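Local coordinates for protein catalase (Exiguobacterium oxidotolerans, PDB 2J2M) that breaks down hydrogen peroxide to water and oxygen at a haem iron, as a tetrameric catalase, at residues K73-A78 against P290-G295. Numbering follows the deposited sequence.
Sequences KKYTKA and PFQHVG
Tyr-75 and Gln-292 meet through the ends of their side chains, and one hydrogen bond joins them. Gln-292 NE2 donates to Tyr-75 OH over 3.1 Å, with a nearly straight N-H...O angle of 163°. The hydroxyl oxygen lies close to the amide plane, so the donor is well aimed.

From CB, the Tyr-75 side chain heads for the segment 290-295. A chi1 of -60° turns CG away from the carbonyl carbon, which carries the ring toward Gln-292. Lys-74 CG packs over the outer part of one face, 4.2 Å from the ring plane. Further out, CE1 comes within 3.9 Å of Gln-292 OE1, which approaches the ring edge in its plane. CZ is 3.8 Å from Gln-292 NE2. OH ends the chain and takes the bond. Gln-292 reaches it with a chain extended beyond CG. The two side chains cross at about a right angle, and ring and amide planes are 80° apart, so the groups do not stack.

Trp-203, Val-211 and Val-264 also touch the Tyr-75 side chain. A phenylalanine here would probably keep much of this packing but leave the Gln-292 amide without this acceptor and freer to turn.

Next to the tyrosine, Thr-76 OG1 accepts from Ala-78 N at 3.0 Å, an ST turn. The contact is a small surface link. It ties the loop between strands 59-68 and 87-95 to strand 292-302, at the surface of the antiparallel beta-barrel of the catalase fold.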
loop_
_atom_site.group_PDB
_atom_site.type_symbol
_atom_site.label_atom_id
_atom_site.label_comp_id
_atom_site.label_asym_id
_atom_site.label_seq_id
_atom_site.Cartn_x
_atom_site.Cartn_y
_atom_site.Cartn_z
ATOM N N LYS A 73 6.141 -19.909 39.189
ATOM C CA LYS A 73 7.324 -20.674 38.808
ATOM C C LYS A 73 7.099 -22.196 38.762
ATOM O O LYS A 73 7.756 -22.886 38.003
ATOM C CB LYS A 73 8.522 -20.316 39.706
ATOM C CG LYS A 73 8.428 -20.803 41.142
ATOM C CD LYS A 73 9.804 -20.699 41.846
ATOM C CE LYS A 73 9.666 -20.171 43.306
ATOM N NZ LYS A 73 8.264 -20.311 43.861
ATOM N N LYS A 74 6.196 -22.693 39.598
ATOM C CA LYS A 74 5.703 -24.071 39.564
ATOM C C LYS A 74 5.275 -24.483 38.145
ATOM O O LYS A 74 5.583 -25.587 37.692
ATOM C CB LYS A 74 4.509 -24.170 40.516
ATOM C CG LYS A 74 3.905 -25.562 40.762
ATOM C CD LYS A 74 2.787 -25.453 41.856
ATOM C CE LYS A 74 1.736 -26.516 41.708
ATOM N NZ LYS A 74 0.728 -26.559 42.799
ATOM N N TYR A 75 4.623 -23.559 37.448
ATOM C CA TYR A 75 4.004 -23.791 36.131
ATOM C C TYR A 75 4.727 -23.169 34.921
ATOM O O TYR A 75 4.633 -23.685 33.812
ATOM C CB TYR A 75 2.565 -23.256 36.141
ATOM C CG TYR A 75 1.632 -23.877 37.145
ATOM C CD1 TYR A 75 0.895 -23.082 38.001
ATOM C CD2 TYR A 75 1.471 -25.271 37.229
ATOM C CE1 TYR A 75 0.003 -23.641 38.910
ATOM C CE2 TYR A 75 0.594 -25.843 38.151
ATOM C CZ TYR A 75 -0.136 -25.022 38.985
ATOM O OH TYR A 75 -1.023 -25.557 39.890
ATOM N N THR A 76 5.383 -22.033 35.115
ATOM C CA THR A 76 6.039 -21.381 34.016
ATOM C C THR A 76 7.321 -20.709 34.449
ATOM O O THR A 76 7.438 -20.220 35.576
ATOM C CB THR A 76 5.133 -20.336 33.242
ATOM O OG1 THR A 76 5.863 -19.817 32.110
ATOM C CG2 THR A 76 4.712 -19.164 34.136
ATOM N N LYS A 77 8.258 -20.678 33.514
ATOM C CA LYS A 77 9.528 -20.009 33.700
ATOM C C LYS A 77 9.479 -18.639 33.034
ATOM O O LYS A 77 10.530 -18.063 32.750
ATOM C CB LYS A 77 10.681 -20.838 33.126
ATOM C CG LYS A 77 10.465 -21.233 31.676
ATOM C CD LYS A 77 11.783 -21.572 30.964
ATOM C CE LYS A 77 11.508 -22.152 29.608
ATOM N NZ LYS A 77 12.776 -22.641 29.042
ATOM N N ALA A 78 8.269 -18.132 32.773
ATOM C CA ALA A 78 8.095 -16.777 32.270
ATOM C C ALA A 78 8.725 -15.825 33.262
ATOM O O ALA A 78 8.344 -15.832 34.446
ATOM C CB ALA A 78 6.631 -16.452 32.093
ATOM N N PRO A 290 -10.158 -25.373 39.353
ATOM C CA PRO A 290 -10.118 -24.148 40.166
ATOM C C PRO A 290 -9.353 -22.997 39.487
ATOM O O PRO A 290 -8.429 -23.239 38.695
ATOM C CB PRO A 290 -9.384 -24.586 41.449
ATOM C CG PRO A 290 -9.408 -26.093 41.442
ATOM C CD PRO A 290 -9.464 -26.509 39.998
ATOM N N PHE A 291 -9.756 -21.766 39.794
ATOM C CA PHE A 291 -9.009 -20.566 39.415
ATOM C C PHE A 291 -7.884 -20.386 40.446
ATOM O O PHE A 291 -8.088 -20.571 41.639
ATOM C CB PHE A 291 -9.920 -19.317 39.456
ATOM C CG PHE A 291 -10.976 -19.234 38.346
ATOM C CD1 PHE A 291 -11.324 -20.341 37.554
ATOM C CD2 PHE A 291 -11.667 -18.038 38.140
ATOM C CE1 PHE A 291 -12.333 -20.244 36.552
ATOM C CE2 PHE A 291 -12.672 -17.936 37.155
ATOM C CZ PHE A 291 -13.004 -19.046 36.356
ATOM N N GLN A 292 -6.686 -20.051 39.998
ATOM C CA GLN A 292 -5.615 -19.743 40.943
ATOM C C GLN A 292 -5.145 -18.332 40.654
ATOM O O GLN A 292 -4.759 -18.027 39.526
ATOM C CB GLN A 292 -4.461 -20.742 40.832
ATOM C CG GLN A 292 -4.876 -22.204 40.916
ATOM C CD GLN A 292 -3.694 -23.125 40.907
ATOM O OE1 GLN A 292 -2.734 -22.932 41.662
ATOM N NE2 GLN A 292 -3.728 -24.116 40.032
ATOM N N HIS A 293 -5.184 -17.483 41.676
ATOM C CA HIS A 293 -4.848 -16.063 41.548
ATOM C C HIS A 293 -3.422 -15.855 41.081
ATOM O O HIS A 293 -2.511 -16.493 41.596
ATOM C CB HIS A 293 -5.062 -15.347 42.884
ATOM C CG HIS A 293 -5.109 -13.858 42.770
ATOM N ND1 HIS A 293 -4.192 -13.037 43.385
ATOM C CD2 HIS A 293 -5.946 -13.040 42.090
ATOM C CE1 HIS A 293 -4.474 -11.777 43.107
ATOM N NE2 HIS A 293 -5.535 -11.749 42.325
ATOM N N VAL A 294 -3.239 -14.985 40.094
ATOM C CA VAL A 294 -1.905 -14.638 39.570
ATOM C C VAL A 294 -1.520 -13.203 39.997
ATOM O O VAL A 294 -0.437 -12.948 40.537
ATOM C CB VAL A 294 -1.858 -14.730 38.008
ATOM C CG1 VAL A 294 -0.536 -14.168 37.453
ATOM C CG2 VAL A 294 -2.092 -16.147 37.517
ATOM N N GLY A 295 -2.427 -12.269 39.743
ATOM C CA GLY A 295 -2.145 -10.865 39.968
ATOM C C GLY A 295 -3.317 -10.013 39.558
ATOM O O GLY A 295 -4.442 -10.511 39.416
#